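Local coordinates for ABC sugar (Ribose) transporter, periplasmic substrate-binding subunit (Rhodobacter sphaeroides, PDB 3L49), which probably serves as the periplasmic sugar-binding subunit of an ABC transporter and here holds an unidentified ligand, at residues G9-G14 with D63-Q68; I28-R33 with I251-V256. All coordinates share one frame; numbering follows the deposited sequence.

Contact 1: G9-G14 with D63-Q68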
loop_
_atom_site.group_PDB
_atom_site.type_symbol
_atom_site.label_atom_id
_atom_site.label_comp_id
_atom_site.label_asym_id
_atom_site.label_seq_id
_atom_site.Cartn_x
_atom_site.Cartn_y
_atom_site.Cartn_z
ATOM N N GLY A 9 -7.982 -19.256 -7.017
ATOM C CA GLY A 9 -7.401 -19.069 -5.698
ATOM C C GLY A 9 -6.961 -17.634 -5.455
ATOM O O GLY A 9 -6.454 -16.971 -6.356
ATOM N N ILE A 10 -7.176 -17.160 -4.232
ATOM C CA ILE A 10 -6.686 -15.856 -3.771
ATOM C C ILE A 10 -5.740 -16.075 -2.596
ATOM O O ILE A 10 -6.106 -16.740 -1.624
ATOM C CB ILE A 10 -7.845 -14.943 -3.284
ATOM C CG1 ILE A 10 -8.853 -14.677 -4.402
ATOM C CG2 ILE A 10 -7.315 -13.619 -2.700
ATOM C CD1 ILE A 10 -10.208 -14.317 -3.858
ATOM N N THR A 11 -4.530 -15.530 -2.686
ATOM C CA THR A 11 -3.597 -15.540 -1.555
ATOM C C THR A 11 -3.150 -14.117 -1.164
ATOM O O THR A 11 -2.367 -13.487 -1.858
ATOM C CB THR A 11 -2.390 -16.543 -1.750
ATOM O OG1 THR A 11 -1.391 -16.312 -0.749
ATOM C CG2 THR A 11 -1.740 -16.419 -3.126
ATOM N N ALA A 12 -3.681 -13.622 -0.051
ATOM C CA ALA A 12 -3.358 -12.298 0.466
ATOM C C ALA A 12 -2.562 -12.425 1.752
ATOM O O ALA A 12 -2.750 -13.382 2.503
ATOM C CB ALA A 12 -4.627 -11.537 0.737
ATOM N N ILE A 13 -1.693 -11.462 2.036
ATOM C CA ILE A 13 -0.940 -11.535 3.290
ATOM C C ILE A 13 -1.773 -11.096 4.509
ATOM O O ILE A 13 -1.457 -11.447 5.636
ATOM C CB ILE A 13 0.446 -10.827 3.222
ATOM C CG1 ILE A 13 1.343 -11.309 4.382
ATOM C CG2 ILE A 13 0.288 -9.304 3.156
ATOM C CD1 ILE A 13 2.817 -10.989 4.255
ATOM N N GLY A 14 -2.852 -10.357 4.283
ATOM C CA GLY A 14 -3.721 -9.983 5.381
ATOM C C GLY A 14 -5.011 -9.325 4.962
ATOM O O GLY A 14 -5.211 -9.005 3.785
ATOM N N ASP A 63 -7.779 -22.806 -11.710
ATOM C CA ASP A 63 -7.624 -22.253 -13.055
ATOM C C ASP A 63 -6.693 -21.024 -13.104
ATOM O O ASP A 63 -6.096 -20.755 -14.148
ATOM C CB ASP A 63 -8.989 -21.961 -13.688
ATOM C CG ASP A 63 -9.886 -23.199 -13.738
ATOM O OD1 ASP A 63 -9.961 -23.849 -14.804
ATOM O OD2 ASP A 63 -10.498 -23.537 -12.704
ATOM N N ALA A 64 -6.577 -20.302 -11.982
ATOM C CA ALA A 64 -5.571 -19.240 -11.786
ATOM C C ALA A 64 -5.415 -18.836 -10.322
ATOM O O ALA A 64 -6.294 -19.075 -9.497
ATOM C CB ALA A 64 -5.892 -18.007 -12.630
ATOM N N ILE A 65 -4.289 -18.203 -10.012
ATOM C CA ILE A 65 -4.028 -17.675 -8.666
ATOM C C ILE A 65 -3.875 -16.145 -8.691
ATOM O O ILE A 65 -3.189 -15.600 -9.566
ATOM C CB ILE A 65 -2.793 -18.370 -8.030
ATOM C CG1 ILE A 65 -3.131 -19.835 -7.710
ATOM C CG2 ILE A 65 -2.301 -17.632 -6.763
ATOM C CD1 ILE A 65 -1.923 -20.714 -7.366
ATOM N N ILE A 66 -4.547 -15.460 -7.760
ATOM C CA ILE A 66 -4.301 -14.034 -7.523
ATOM C C ILE A 66 -3.568 -13.821 -6.210
ATOM O O ILE A 66 -4.038 -14.210 -5.148
ATOM C CB ILE A 66 -5.579 -13.162 -7.527
ATOM C CG1 ILE A 66 -6.528 -13.539 -8.671
ATOM C CG2 ILE A 66 -5.189 -11.699 -7.649
ATOM C CD1 ILE A 66 -7.822 -12.731 -8.675
ATOM N N GLU A 67 -2.399 -13.204 -6.287
ATOM C CA GLU A 67 -1.607 -12.948 -5.099
ATOM C C GLU A 67 -1.775 -11.478 -4.696
ATOM O O GLU A 67 -1.677 -10.592 -5.531
ATOM C CB GLU A 67 -0.141 -13.295 -5.383
ATOM C CG GLU A 67 0.715 -13.584 -4.154
ATOM C CD GLU A 67 1.031 -12.341 -3.342
ATOM O OE1 GLU A 67 1.215 -11.261 -3.941
ATOM O OE2 GLU A 67 1.074 -12.449 -2.101
ATOM N N GLN A 68 -1.996 -11.217 -3.412
ATOM C CA GLN A 68 -2.138 -9.837 -2.936
ATOM C C GLN A 68 -1.110 -9.453 -1.870
ATOM O O GLN A 68 -1.066 -10.050 -0.798
ATOM C CB GLN A 68 -3.556 -9.612 -2.422
ATOM C CG GLN A 68 -3.784 -8.287 -1.740
ATOM C CD GLN A 68 -5.234 -8.087 -1.374
ATOM O OE1 GLN A 68 -6.130 -8.459 -2.128
ATOM N NE2 GLN A 68 -5.478 -7.497 -0.203
#
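Ala12 sets its methyl over the carboxamide of Gln68, CB lying 4.1 Å from CD and almost straight above the amide plane. Gln68 CG is anti to the backbone N (chi1 172°) and the chain runs on extended, which lays the amide past Ala12, where Gln27 meets OE1 and Asp20 O meets NE2. Glu67 points to the opposite face, and there Thr11 O lies to one side of its carboxylate plane, nearer OE2 (3.6 Å). Chi1 of Glu67 (-158°) sets CG 3.9 Å from Thr11 CG2; the bend at chi2 then turns the carboxylate over Thr11 O, while OE1 bonds Thr94 OG1. With an alanine here, Thr94 would probably lose this partner and a gap would open beside the Thr11 methyl. The backbones form a parallel ladder, their axes 4.6 Å apart: two neighbouring strands of the Rossmann-like N-terminal lobe of a type I periplasmic binding protein, with strand 37-42 on the far side of 7-12. Ile66 N donates to Gly9 O, and Thr11 N to Ile66 O, each at 2.8 Å. Beside Thr11, Ile65 brings CG2 to within 3.9 Å of the threonine CG2, and Leu57 of helix 47-60 packs on both side chains.

Contact 2: I28-R33 with I251-V256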
loop_
_atom_site.group_PDB
_atom_site.type_symbol
_atom_site.label_atom_id
_atom_site.label_comp_id
_atom_site.label_asym_id
_atom_site.label_seq_id
_atom_site.Cartn_x
_atom_site.Cartn_y
_atom_site.Cartn_z
ATOM N N ILE A 28 -13.225 -11.720 -4.151
ATOM C CA ILE A 28 -14.178 -12.792 -3.849
ATOM C C ILE A 28 -15.514 -12.515 -4.525
ATOM O O ILE A 28 -16.053 -13.384 -5.222
ATOM C CB ILE A 28 -14.370 -12.974 -2.316
ATOM C CG1 ILE A 28 -13.074 -13.458 -1.652
ATOM C CG2 ILE A 28 -15.508 -13.955 -1.998
ATOM C CD1 ILE A 28 -13.102 -13.381 -0.113
ATOM N N ALA A 29 -16.013 -11.289 -4.338
ATOM C CA ALA A 29 -17.299 -10.840 -4.885
ATOM C C ALA A 29 -17.356 -10.925 -6.407
ATOM O O ALA A 29 -18.372 -11.339 -6.970
ATOM C CB ALA A 29 -17.596 -9.417 -4.431
ATOM N N GLU A 30 -16.254 -10.547 -7.057
ATOM C CA GLU A 30 -16.182 -10.542 -8.513
ATOM C C GLU A 30 -16.071 -11.946 -9.106
ATOM O O GLU A 30 -16.675 -12.227 -10.148
ATOM C CB GLU A 30 -15.055 -9.621 -9.013
ATOM C CG GLU A 30 -15.197 -9.171 -10.481
ATOM C CD GLU A 30 -16.536 -8.468 -10.814
ATOM O OE1 GLU A 30 -17.224 -7.952 -9.900
ATOM O OE2 GLU A 30 -16.899 -8.419 -12.012
ATOM N N ILE A 31 -15.312 -12.816 -8.439
ATOM C CA ILE A 31 -15.197 -14.219 -8.844
ATOM C C ILE A 31 -16.580 -14.866 -8.854
ATOM O O ILE A 31 -17.000 -15.431 -9.868
ATOM C CB ILE A 31 -14.232 -15.024 -7.944
ATOM C CG1 ILE A 31 -12.784 -14.592 -8.183
ATOM C CG2 ILE A 31 -14.355 -16.517 -8.246
ATOM C CD1 ILE A 31 -11.817 -14.963 -7.048
ATOM N N GLU A 32 -17.288 -14.725 -7.736
ATOM C CA GLU A 32 -18.621 -15.279 -7.572
ATOM C C GLU A 32 -19.640 -14.638 -8.504
ATOM O O GLU A 32 -20.513 -15.329 -9.029
ATOM C CB GLU A 32 -19.062 -15.173 -6.116
ATOM C CG GLU A 32 -18.209 -16.025 -5.167
ATOM C CD GLU A 32 -18.604 -15.885 -3.701
ATOM O OE1 GLU A 32 -17.968 -16.552 -2.855
ATOM O OE2 GLU A 32 -19.541 -15.111 -3.390
ATOM N N ARG A 33 -19.509 -13.331 -8.731
ATOM C CA ARG A 33 -20.389 -12.619 -9.658
ATOM C C ARG A 33 -20.300 -13.173 -11.083
ATOM O O ARG A 33 -21.324 -13.375 -11.739
ATOM C CB ARG A 33 -20.077 -11.122 -9.664
ATOM C CG ARG A 33 -21.059 -10.321 -10.481
ATOM C CD ARG A 33 -20.686 -8.851 -10.593
ATOM N NE ARG A 33 -19.743 -8.526 -11.670
ATOM C CZ ARG A 33 -20.033 -8.439 -12.971
ATOM N NH1 ARG A 33 -21.251 -8.698 -13.432
ATOM N NH2 ARG A 33 -19.078 -8.118 -13.830
ATOM N N ILE A 251 -9.523 -2.063 -7.668
ATOM C CA ILE A 251 -8.330 -2.874 -7.932
ATOM C C ILE A 251 -8.654 -4.378 -7.887
ATOM O O ILE A 251 -8.326 -5.109 -8.822
ATOM C CB ILE A 251 -7.157 -2.483 -6.974
ATOM C CG1 ILE A 251 -6.448 -1.226 -7.491
ATOM C CG2 ILE A 251 -6.149 -3.596 -6.842
ATOM C CD1 ILE A 251 -5.970 -0.257 -6.396
ATOM N N GLY A 252 -9.331 -4.819 -6.826
ATOM C CA GLY A 252 -9.719 -6.215 -6.686
ATOM C C GLY A 252 -10.624 -6.695 -7.806
ATOM O O GLY A 252 -10.403 -7.769 -8.372
ATOM N N LYS A 253 -11.627 -5.876 -8.125
ATOM C CA LYS A 253 -12.575 -6.133 -9.212
ATOM C C LYS A 253 -11.881 -6.283 -10.558
ATOM O O LYS A 253 -12.197 -7.194 -11.319
ATOM C CB LYS A 253 -13.573 -4.990 -9.312
ATOM C CG LYS A 253 -14.971 -5.441 -9.628
ATOM C CD LYS A 253 -15.832 -4.303 -10.132
ATOM C CE LYS A 253 -17.305 -4.586 -9.859
ATOM N NZ LYS A 253 -18.129 -4.488 -11.092
ATOM N N LEU A 254 -10.926 -5.392 -10.828
ATOM C CA LEU A 254 -10.244 -5.325 -12.125
ATOM C C LEU A 254 -9.279 -6.486 -12.341
ATOM O O LEU A 254 -9.112 -6.956 -13.470
ATOM C CB LEU A 254 -9.490 -3.998 -12.264
ATOM C CG LEU A 254 -10.247 -2.699 -12.549
ATOM C CD1 LEU A 254 -9.385 -1.496 -12.178
ATOM C CD2 LEU A 254 -10.692 -2.636 -14.008
ATOM N N ALA A 255 -8.641 -6.919 -11.252
ATOM C CA ALA A 255 -7.743 -8.066 -11.250
ATOM C C ALA A 255 -8.452 -9.355 -11.665
ATOM O O ALA A 255 -7.895 -10.153 -12.412
ATOM C CB ALA A 255 -7.091 -8.226 -9.880
ATOM N N VAL A 256 -9.686 -9.534 -11.194
ATOM C CA VAL A 256 -10.485 -10.720 -11.508
ATOM C C VAL A 256 -10.905 -10.727 -12.983
ATOM O O VAL A 256 -10.965 -11.786 -13.612
ATOM C CB VAL A 256 -11.698 -10.872 -10.541
ATOM C CG1 VAL A 256 -12.569 -12.068 -10.912
ATOM C CG2 VAL A 256 -11.207 -11.038 -9.123
#
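Glu30, whose side chain lies against both Val256 and Lys253, has the largest area buried here. Its first torsion (chi1 -160°) swings CG across to the second helix, and a bend at the next bond turns the carboxylate alongside the lysine. The apolar part comes first: Glu30 CG is 3.9 Å from Val256 CB. Further out, Lys253 crosses the glutamate at a slant, and its CE comes within 3.4 Å of Glu30 OE1, closer than its own ammonium, whose NZ stands 3.8 Å from that oxygen in a long salt bridge. The tighter grip on the acid is from its own helix. Arg33 approaches side-on, in the plane of its guanidinium, with NE bonding both oxygens and NH2 reaching OE2 at 2.9 Å on the syn lone pair. The two cations thus share one carboxylate, which probably eases their mutual proximity and favours the ionised acid. Val256 points toward the first helix and completes the interface on its sheet-facing side: its CG1 meets Ile31 CG1 at 3.7 Å, the two side chains crossing at about a right angle. Locally the helix axes approach to 8.6 Å and cross at -38°. Helices 18-33 and 248-263 thus pack side by side over one lobe, although 217 residues separate the segments; such a return of the chain to its first lobe is characteristic of type I periplasmic binding proteins.

Contact 2 lies over the sheet face that carries Ile10 and Ile66 of contact 1, and the contact centres are 11 Å apart. Three packing approaches join them: Ile10 CD1 reaches Ile31 CD1 at 3.6 Å and Ile28 CG1 at 3.7 Å, while Ile66 CD1 meets Val256 CG2 at 3.8 Å. Ile66 also packs on Gln27 of helix 18-33, so its side chain touches both helices. Strand 7-12 leads directly into helix 18-33 and then strand 37-42, a beta-alpha-beta crossover, whereas helix 248-263 arrives from far along the chain. The unidentified ligand lies about 6 Å from the side chain of Ile13, which follows strand 7-12.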